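Local coordinates for protein adhesin YadA (Yersinia enterocolitica, PDB 1P9H) that binds collagen and forms a fibrillar coat of homotrimers on the bacterial surface that promotes attachment to and invasion of eukaryotic cells, at residues T20-P26 against S57-A62; A99-A105 against G112-R118; A62-K68 against A76-G82. All blocks are in the same frame, centred on the assembly; numbering follows the deposited sequence. Where two conformers were deposited one is given.

Contact 1: residues T20-P26 against S57-A62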
loop_
_atom_site.group_PDB
_atom_site.type_symbol
_atom_site.label_atom_id
_atom_site.label_comp_id
_atom_site.label_asym_id
_atom_site.label_seq_id
_atom_site.Cartn_x
_atom_site.Cartn_y
_atom_site.Cartn_z
ATOM N N THR A 20 -22.513 -19.392 3.580
ATOM C CA THR A 20 -21.575 -18.586 4.350
ATOM C C THR A 20 -20.587 -17.865 3.442
ATOM O O THR A 20 -19.912 -16.929 3.869
ATOM C CB THR A 20 -20.754 -19.453 5.325
ATOM O OG1 THR A 20 -19.997 -20.418 4.582
ATOM C CG2 THR A 20 -21.670 -20.171 6.309
ATOM N N ALA A 21 -20.510 -18.296 2.188
ATOM C CA ALA A 21 -19.573 -17.697 1.246
ATOM C C ALA A 21 -20.245 -16.925 0.123
ATOM O O ALA A 21 -21.446 -17.053 -0.107
ATOM C CB ALA A 21 -18.679 -18.785 0.655
ATOM N N VAL A 22 -19.457 -16.105 -0.563
ATOM C CA VAL A 22 -19.948 -15.339 -1.699
ATOM C C VAL A 22 -19.160 -15.804 -2.911
ATOM O O VAL A 22 -17.931 -15.707 -2.941
ATOM C CB VAL A 22 -19.728 -13.818 -1.527
ATOM C CG1 VAL A 22 -20.064 -13.097 -2.836
ATOM C CG2 VAL A 22 -20.602 -13.289 -0.393
ATOM N N GLN A 23 -19.870 -16.329 -3.901
ATOM C CA GLN A 23 -19.237 -16.808 -5.118
ATOM C C GLN A 23 -19.970 -16.164 -6.278
ATOM O O GLN A 23 -21.161 -16.402 -6.478
ATOM C CB GLN A 23 -19.335 -18.332 -5.196
ATOM C CG GLN A 23 -18.646 -18.956 -6.398
ATOM C CD GLN A 23 -18.693 -20.472 -6.350
ATOM O OE1 GLN A 23 -18.042 -21.099 -5.513
ATOM N NE2 GLN A 23 -19.479 -21.069 -7.240
ATOM N N ILE A 24 -19.262 -15.332 -7.032
ATOM C CA ILE A 24 -19.876 -14.646 -8.156
ATOM C C ILE A 24 -19.134 -14.907 -9.456
ATOM O O ILE A 24 -18.069 -14.338 -9.709
ATOM C CB ILE A 24 -19.938 -13.124 -7.907
ATOM C CG1 ILE A 24 -20.695 -12.845 -6.603
ATOM C CG2 ILE A 24 -20.628 -12.433 -9.077
ATOM C CD1 ILE A 24 -20.701 -11.391 -6.186
ATOM N N SER A 25 -19.699 -15.790 -10.271
ATOM C CA SER A 25 -19.124 -16.128 -11.565
ATOM C C SER A 25 -19.584 -15.079 -12.577
ATOM O O SER A 25 -20.499 -14.302 -12.296
ATOM C CB SER A 25 -19.598 -17.520 -11.999
ATOM O OG SER A 25 -19.135 -18.517 -11.104
ATOM N N PRO A 26 -18.954 -15.035 -13.763
ATOM C CA PRO A 26 -19.338 -14.059 -14.787
ATOM C C PRO A 26 -20.848 -14.017 -14.993
ATOM O O PRO A 26 -21.495 -15.060 -15.112
ATOM C CB PRO A 26 -18.588 -14.552 -16.019
ATOM C CG PRO A 26 -17.309 -15.051 -15.421
ATOM C CD PRO A 26 -17.792 -15.828 -14.208
ATOM N N SER A 57 -15.606 -17.299 2.742
ATOM C CA SER A 57 -14.737 -16.775 1.694
ATOM C C SER A 57 -15.535 -16.038 0.623
ATOM O O SER A 57 -16.761 -16.146 0.558
ATOM C CB SER A 57 -13.906 -17.895 1.050
ATOM O OG SER A 57 -14.709 -18.791 0.301
ATOM N N ILE A 58 -14.822 -15.279 -0.204
ATOM C CA ILE A 58 -15.426 -14.496 -1.274
ATOM C C ILE A 58 -14.594 -14.652 -2.544
ATOM O O ILE A 58 -13.388 -14.400 -2.537
ATOM C CB ILE A 58 -15.465 -12.995 -0.894
ATOM C CG1 ILE A 58 -16.328 -12.791 0.353
ATOM C CG2 ILE A 58 -15.998 -12.165 -2.063
ATOM C CD1 ILE A 58 -16.243 -11.387 0.920
ATOM N N ALA A 59 -15.236 -15.080 -3.628
ATOM C CA ALA A 59 -14.556 -15.248 -4.909
ATOM C C ALA A 59 -15.429 -14.601 -5.972
ATOM O O ALA A 59 -16.567 -15.019 -6.187
ATOM C CB ALA A 59 -14.351 -16.728 -5.219
ATOM N N ILE A 60 -14.889 -13.579 -6.630
ATOM C CA ILE A 60 -15.619 -12.841 -7.652
ATOM C C ILE A 60 -14.793 -12.681 -8.924
ATOM O O ILE A 60 -13.663 -12.196 -8.878
ATOM C CB ILE A 60 -15.996 -11.431 -7.135
ATOM C CG1 ILE A 60 -16.830 -11.549 -5.854
ATOM C CG2 ILE A 60 -16.760 -10.657 -8.213
ATOM C CD1 ILE A 60 -17.139 -10.208 -5.209
ATOM N N GLY A 61 -15.364 -13.084 -10.057
ATOM C CA GLY A 61 -14.677 -12.960 -11.331
ATOM C C GLY A 61 -14.404 -14.274 -12.037
ATOM O O GLY A 61 -14.425 -15.342 -11.426
ATOM N N ALA A 62 -14.148 -14.191 -13.339
ATOM C CA ALA A 62 -13.856 -15.379 -14.128
ATOM C C ALA A 62 -12.704 -16.168 -13.515
ATOM O O ALA A 62 -11.622 -15.627 -13.294
ATOM C CB ALA A 62 -13.508 -14.983 -15.558
#

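Contact 2: residues A99-A105 against G112-R118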
loop_
_atom_site.group_PDB
_atom_site.type_symbol
_atom_site.label_atom_id
_atom_site.label_comp_id
_atom_site.label_asym_id
_atom_site.label_seq_id
_atom_site.Cartn_x
_atom_site.Cartn_y
_atom_site.Cartn_z
ATOM N N ALA A 99 -1.652 -13.445 3.584
ATOM C CA ALA A 99 -1.007 -12.643 2.551
ATOM C C ALA A 99 -2.009 -11.718 1.872
ATOM O O ALA A 99 -3.186 -12.055 1.742
ATOM C CB ALA A 99 -0.358 -13.554 1.510
ATOM N N VAL A 100 -1.546 -10.541 1.466
ATOM C CA VAL A 100 -2.412 -9.606 0.763
ATOM C C VAL A 100 -1.713 -9.150 -0.506
ATOM O O VAL A 100 -0.522 -8.824 -0.500
ATOM C CB VAL A 100 -2.783 -8.362 1.619
ATOM C CG1 VAL A 100 -3.391 -8.803 2.939
ATOM C CG2 VAL A 100 -1.568 -7.483 1.847
ATOM N N THR A 101 -2.452 -9.163 -1.608
ATOM C CA THR A 101 -1.924 -8.743 -2.900
ATOM C C THR A 101 -2.947 -7.857 -3.588
ATOM O O THR A 101 -4.149 -8.119 -3.524
ATOM C CB THR A 101 -1.619 -9.946 -3.824
ATOM O OG1 THR A 101 -2.783 -10.773 -3.939
ATOM C CG2 THR A 101 -0.466 -10.763 -3.278
ATOM N N TYR A 102 -2.468 -6.804 -4.241
ATOM C CA TYR A 102 -3.354 -5.880 -4.936
ATOM C C TYR A 102 -2.711 -5.424 -6.230
ATOM O O TYR A 102 -1.698 -4.729 -6.208
ATOM C CB TYR A 102 -3.616 -4.673 -4.030
ATOM C CG TYR A 102 -4.735 -3.769 -4.480
ATOM C CD1 TYR A 102 -4.473 -2.486 -4.969
ATOM C CD2 TYR A 102 -6.060 -4.179 -4.380
ATOM C CE1 TYR A 102 -5.513 -1.635 -5.343
ATOM C CE2 TYR A 102 -7.106 -3.341 -4.752
ATOM C CZ TYR A 102 -6.828 -2.073 -5.228
ATOM O OH TYR A 102 -7.869 -1.239 -5.563
ATOM N N GLY A 103 -3.304 -5.821 -7.354
ATOM C CA GLY A 103 -2.764 -5.438 -8.647
ATOM C C GLY A 103 -2.616 -6.620 -9.585
ATOM O O GLY A 103 -2.520 -7.768 -9.148
ATOM N N ALA A 104 -2.600 -6.334 -10.882
ATOM C CA ALA A 104 -2.458 -7.375 -11.888
ATOM C C ALA A 104 -1.151 -8.140 -11.716
ATOM O O ALA A 104 -0.075 -7.545 -11.636
ATOM C CB ALA A 104 -2.515 -6.757 -13.288
ATOM N N ALA A 105 -1.253 -9.465 -11.656
ATOM C CA ALA A 105 -0.090 -10.335 -11.527
ATOM C C ALA A 105 0.781 -10.058 -10.306
ATOM O O ALA A 105 1.989 -10.307 -10.328
ATOM C CB ALA A 105 0.755 -10.258 -12.801
ATOM N N GLY A 112 2.757 -11.681 3.747
ATOM C CA GLY A 112 3.354 -10.621 2.959
ATOM C C GLY A 112 2.364 -9.608 2.419
ATOM O O GLY A 112 1.150 -9.795 2.506
ATOM N N VAL A 113 2.901 -8.525 1.869
ATOM C CA VAL A 113 2.105 -7.457 1.270
ATOM C C VAL A 113 2.715 -7.116 -0.089
ATOM O O VAL A 113 3.898 -6.783 -0.173
ATOM C CB VAL A 113 2.121 -6.173 2.142
ATOM C CG1 VAL A 113 1.449 -5.019 1.397
ATOM C CG2 VAL A 113 1.424 -6.427 3.470
ATOM N N ALA A 114 1.926 -7.220 -1.155
ATOM C CA ALA A 114 2.408 -6.879 -2.494
ATOM C C ALA A 114 1.363 -5.984 -3.147
ATOM O O ALA A 114 0.263 -6.434 -3.461
ATOM C CB ALA A 114 2.634 -8.140 -3.328
ATOM N N ILE A 115 1.717 -4.716 -3.341
ATOM C CA ILE A 115 0.805 -3.732 -3.924
ATOM C C ILE A 115 1.373 -3.160 -5.218
ATOM O O ILE A 115 2.462 -2.586 -5.225
ATOM C CB ILE A 115 0.570 -2.562 -2.938
ATOM C CG1 ILE A 115 0.187 -3.099 -1.554
ATOM C CG2 ILE A 115 -0.514 -1.638 -3.475
ATOM C CD1 ILE A 115 -1.094 -3.920 -1.530
ATOM N N GLY A 116 0.626 -3.315 -6.308
ATOM C CA GLY A 116 1.072 -2.816 -7.595
ATOM C C GLY A 116 1.145 -3.948 -8.596
ATOM O O GLY A 116 1.354 -5.101 -8.216
ATOM N N ALA A 117 0.954 -3.643 -9.874
ATOM C CA ALA A 117 1.027 -4.688 -10.884
ATOM C C ALA A 117 2.434 -5.283 -10.856
ATOM O O ALA A 117 3.422 -4.553 -10.744
ATOM C CB ALA A 117 0.717 -4.115 -12.264
ATOM N N ARG A 118 2.509 -6.609 -10.935
ATOM C CA ARG A 118 3.775 -7.341 -10.925
ATOM C C ARG A 118 4.577 -7.237 -9.630
ATOM O O ARG A 118 5.713 -7.713 -9.564
ATOM C CB ARG A 118 4.647 -6.913 -12.112
ATOM C CG ARG A 118 4.070 -7.310 -13.459
ATOM C CD ARG A 118 4.995 -6.912 -14.597
ATOM N NE ARG A 118 4.456 -7.286 -15.901
ATOM C CZ ARG A 118 5.040 -6.995 -17.059
ATOM N NH1 ARG A 118 6.184 -6.323 -17.075
ATOM N NH2 ARG A 118 4.481 -7.376 -18.200
#

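Contact 3: residues A62-K68 against A76-G82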
loop_
_atom_site.group_PDB
_atom_site.type_symbol
_atom_site.label_atom_id
_atom_site.label_comp_id
_atom_site.label_asym_id
_atom_site.label_seq_id
_atom_site.Cartn_x
_atom_site.Cartn_y
_atom_site.Cartn_z
ATOM N N ALA A 62 -14.148 -14.191 -13.339
ATOM C CA ALA A 62 -13.856 -15.379 -14.128
ATOM C C ALA A 62 -12.704 -16.168 -13.515
ATOM O O ALA A 62 -11.622 -15.627 -13.294
ATOM C CB ALA A 62 -13.508 -14.983 -15.558
ATOM N N THR A 63 -12.987 -17.441 -13.219
ATOM C CA THR A 63 -12.071 -18.421 -12.615
ATOM C C THR A 63 -11.412 -18.033 -11.292
ATOM O O THR A 63 -10.463 -18.679 -10.851
ATOM C CB THR A 63 -10.951 -18.865 -13.601
ATOM O OG1 THR A 63 -10.117 -17.752 -13.944
ATOM C CG2 THR A 63 -11.565 -19.456 -14.864
ATOM N N ALA A 64 -11.942 -17.005 -10.641
ATOM C CA ALA A 64 -11.385 -16.525 -9.377
ATOM C C ALA A 64 -11.564 -17.615 -8.320
ATOM O O ALA A 64 -12.578 -18.313 -8.316
ATOM C CB ALA A 64 -12.097 -15.254 -8.935
ATOM N N GLU A 65 -10.586 -17.777 -7.433
ATOM C CA GLU A 65 -10.710 -18.781 -6.383
ATOM C C GLU A 65 -10.171 -18.339 -5.030
ATOM O O GLU A 65 -9.040 -17.863 -4.923
ATOM C CB GLU A 65 -10.015 -20.100 -6.768
ATOM C CG GLU A 65 -10.178 -21.174 -5.676
ATOM C CD GLU A 65 -9.501 -22.496 -5.997
ATOM O OE1 GLU A 65 -9.654 -22.989 -7.128
ATOM O OE2 GLU A 65 -8.831 -23.051 -5.100
ATOM N N ALA A 66 -11.008 -18.491 -4.008
ATOM C CA ALA A 66 -10.648 -18.192 -2.624
ATOM C C ALA A 66 -10.693 -19.597 -2.031
ATOM O O ALA A 66 -11.770 -20.143 -1.795
ATOM C CB ALA A 66 -11.699 -17.293 -1.976
ATOM N N ALA A 67 -9.518 -20.175 -1.800
ATOM C CA ALA A 67 -9.404 -21.554 -1.331
ATOM C C ALA A 67 -9.652 -21.898 0.128
ATOM O O ALA A 67 -10.112 -23.001 0.428
ATOM C CB ALA A 67 -8.042 -22.107 -1.748
ATOM N N LYS A 68 -9.351 -20.983 1.039
ATOM C CA LYS A 68 -9.529 -21.292 2.448
ATOM C C LYS A 68 -10.377 -20.303 3.227
ATOM O O LYS A 68 -10.885 -19.322 2.678
ATOM C CB LYS A 68 -8.155 -21.460 3.108
ATOM C CG LYS A 68 -7.352 -22.625 2.527
ATOM C CD LYS A 68 -6.034 -22.841 3.250
ATOM C CE LYS A 68 -5.303 -24.052 2.683
ATOM N NZ LYS A 68 -4.021 -24.323 3.390
ATOM N N ALA A 76 -10.210 -11.644 -12.492
ATOM C CA ALA A 76 -10.108 -12.813 -13.353
ATOM C C ALA A 76 -8.835 -13.587 -13.043
ATOM O O ALA A 76 -7.742 -13.022 -13.029
ATOM C CB ALA A 76 -10.118 -12.391 -14.816
ATOM N N GLY A 77 -8.983 -14.881 -12.788
ATOM C CA GLY A 77 -7.825 -15.705 -12.497
ATOM C C GLY A 77 -7.137 -15.410 -11.179
ATOM O O GLY A 77 -6.037 -15.909 -10.933
ATOM N N SER A 78 -7.765 -14.604 -10.327
ATOM C CA SER A 78 -7.167 -14.285 -9.035
ATOM C C SER A 78 -7.186 -15.525 -8.146
ATOM O O SER A 78 -8.076 -16.371 -8.262
ATOM C CB SER A 78 -7.920 -13.131 -8.360
ATOM O OG SER A 78 -9.267 -13.477 -8.104
ATOM N N ILE A 79 -6.203 -15.631 -7.260
ATOM C CA ILE A 79 -6.088 -16.783 -6.374
ATOM C C ILE A 79 -5.692 -16.379 -4.962
ATOM O O ILE A 79 -4.684 -15.707 -4.772
ATOM C CB ILE A 79 -5.004 -17.767 -6.878
ATOM C CG1 ILE A 79 -5.299 -18.190 -8.318
ATOM C CG2 ILE A 79 -4.948 -18.983 -5.964
ATOM C CD1 ILE A 79 -4.162 -18.959 -8.982
ATOM N N ALA A 80 -6.493 -16.786 -3.984
ATOM C CA ALA A 80 -6.207 -16.530 -2.574
ATOM C C ALA A 80 -6.166 -17.938 -1.994
ATOM O O ALA A 80 -7.207 -18.530 -1.707
ATOM C CB ALA A 80 -7.327 -15.716 -1.937
ATOM N N THR A 81 -4.950 -18.455 -1.836
ATOM C CA THR A 81 -4.717 -19.809 -1.342
ATOM C C THR A 81 -4.668 -19.945 0.178
ATOM O O THR A 81 -4.965 -21.010 0.719
ATOM C CB THR A 81 -3.388 -20.362 -1.910
ATOM O OG1 THR A 81 -3.324 -20.116 -3.319
ATOM C CG2 THR A 81 -3.281 -21.856 -1.666
ATOM N N GLY A 82 -4.289 -18.872 0.861
ATOM C CA GLY A 82 -4.183 -18.908 2.308
ATOM C C GLY A 82 -5.383 -18.527 3.143
ATOM O O GLY A 82 -6.294 -17.835 2.690
HETATM O O HOH W 1 -7.965 -18.507 -9.948
#

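Contact 1: residues T20-P26 against S57-A62
Ile24 and Ile60 lie side by side and point the same way, so that each fills the flank of the other: the two CD1 methyls meet at 3.9 Å, and CB of Ile24 sits over the fork formed by CG1 and CG2 of Ile60. The match follows from the shared first torsion (chi1 -57° and -58°), which sets both CG1 branches beside their backbone N. Two residues back along the strands, on the same face, Val22 CB lies against the same kind of fork on Ile58, 4.0 Å from Ile58 CG1.

These residues occupy neighbouring rungs of the left-handed parallel beta-roll of the collagen-binding head, and their branched side chains face the trimer core, where Ile24 meets Ile24 of both other subunits. On the opposite face the Ala59 methyl meets Ala52 of the second sheet, beside the longer Gln23, whose OE1 accepts a hydrogen bond from Ala52 N while its NE2 reaches Glu35 and Gly33 O of the second subunit. Ahead of the strand, Ala21 CB lies 3.3 Å from Ser57 O and also touches Ala52.

Between the strands the backbone ladder is regular, with Ile24 N to Ala59 O at 2.8 Å and Gly61 N to Ile24 O at 3.0 Å. Past the strand ends the ring of Pro26 rests its CG on Ala62, 3.8 Å from Ala62 CB.

Contact 2: residues A99-A105 against G112-R118
Val100 and Val113 stand side by side on one face of two parallel strands, their CG2 methyls 3.6 Å apart. With CG1 of Val100 beside the backbone N and anti to the carbonyl carbon (chi1 -55°), CG2 falls between N and the carbonyl carbon, and from there it touches both branches of Val113. The second apolar pair is Tyr102 with Ile115. Both torsions of Ile115 are turned the same way (chi2 -61°), folding CD1 back toward the neighbouring strand until it lies 3.6 Å from Tyr102 CB. The methyl thus packs against the root of the tyrosine, whose ring leads away from this strand.

Backbone hydrogen bonds alternate in direction. Val100 N binds Gly112 O, Ala114 N returns to Val100 O, and Tyr102 N takes Ala114 O at 2.9 Å. Gly116 N to Tyr102 O is shorter, at 2.7 Å, and nearly straight. Weaker CA-H...O contacts fill in, such as Thr101 CA to Ala114 O at 3.2 Å.

These are adjacent rungs, from successive turns of the left-handed parallel beta-roll, and the valine, tyrosine and isoleucine face looks into the trimer. There the Tyr102 rings pack edge-to-face, and each OH, buried, is hydrogen-bonded to Thr101 O of another subunit. The other face, toward the inside of the roll, carries the small Ala114 against Ala108. In one of its two modelled conformers Thr101 sets CG2 on Ala114 CB and hydrogen-bonds OG1 to Ser92 OG, satisfying a polar atom in the interior.

The turns bring glycine and alanine together. Gly103 and Gly116 adopt positive phi (131° for Gly103), and Gly103 CA comes 4.3 Å from Ala117 N with no side chain between. Beyond them Ala104 O accepts Arg118 N at 2.8 Å, while Ala104 and Ala117 set their methyls side by side, CB to CB 4.3 Å.

Contact 3: residues A62-K68 against A76-G82
Glu65 and Ser78 are joined through the backbone: Glu65 N donates to Ser78 O at 3.0 Å. Further along, Ala80 N binds Glu65 O and Ala67 N returns to Ala80 O at 2.8 Å, so that two short parallel strands are laced by bonds of alternating direction. At the start of the segments Gly77 N gives Ala62 O a bond of 2.8 Å, and Ala76 CA makes a CH...O contact with the same oxygen.

Side-chain contacts are few but close. Ala64 CB lies 3.4 Å from Ser78 OG, which sits between the backbone N and carbonyl carbon of its own residue (chi1 62°) and is hydrogen-bonded to Gly75 O. Lys68 is extended beyond CG and runs its methylenes over Thr81 O, with CD at 3.3 Å.

One step outward, a water donates to both Thr63 O and Ser78 O, at 2.7 Å each, tying the turn of one rung to the next. Ala62 O has a second donor in Thr63 OG1, 2.7 Å away and above the carbonyl plane, in one of the two conformers modelled for this threonine. Gly77 takes a positive phi of 68°, a conformation that glycine adopts readily. Ala66 and Ala80 face the inside of the roll, where Ala66 touches Ser57 and Ala80 packs on Ala73. Glu65 and Ile79 point the other way, to the outside of the head, and Glu65 has a long, weak ion pair with Lys53. These are rungs of the second parallel sheet of the left-handed beta-roll.

Ser78 O thus has two donors, the amide of Glu65 and the water, whereas Lys68 N is buried by the contact with no partner in the model. The cohesion here comes mainly from the peptide groups, with methyl-sized side chains letting the two sheets lie close.

In the fold
The three contacts sample the two parallel sheets of one left-handed roll. Contacts 1 and 2 are rungs of the sheet that faces the other subunits, with centres about 19 Å apart and nearest atoms about 11 Å apart; contact 3 belongs to the outer sheet. Contacts 1 and 3 share Ala62, at the turn where the chain passes from strand 58-60 to strand 65-66. Their centres are about 9 Å apart, and they touch across the thin interior, Ala66 CB lying 3.4 Å from Ile58 O and Ala59 CB 3.9 Å from Ala64 O. Contacts 2 and 3 do not touch: their nearest atoms are about 5 Å apart and their centres about 14 Å. Repeated down the chain, such rungs build the trimeric collagen-binding head.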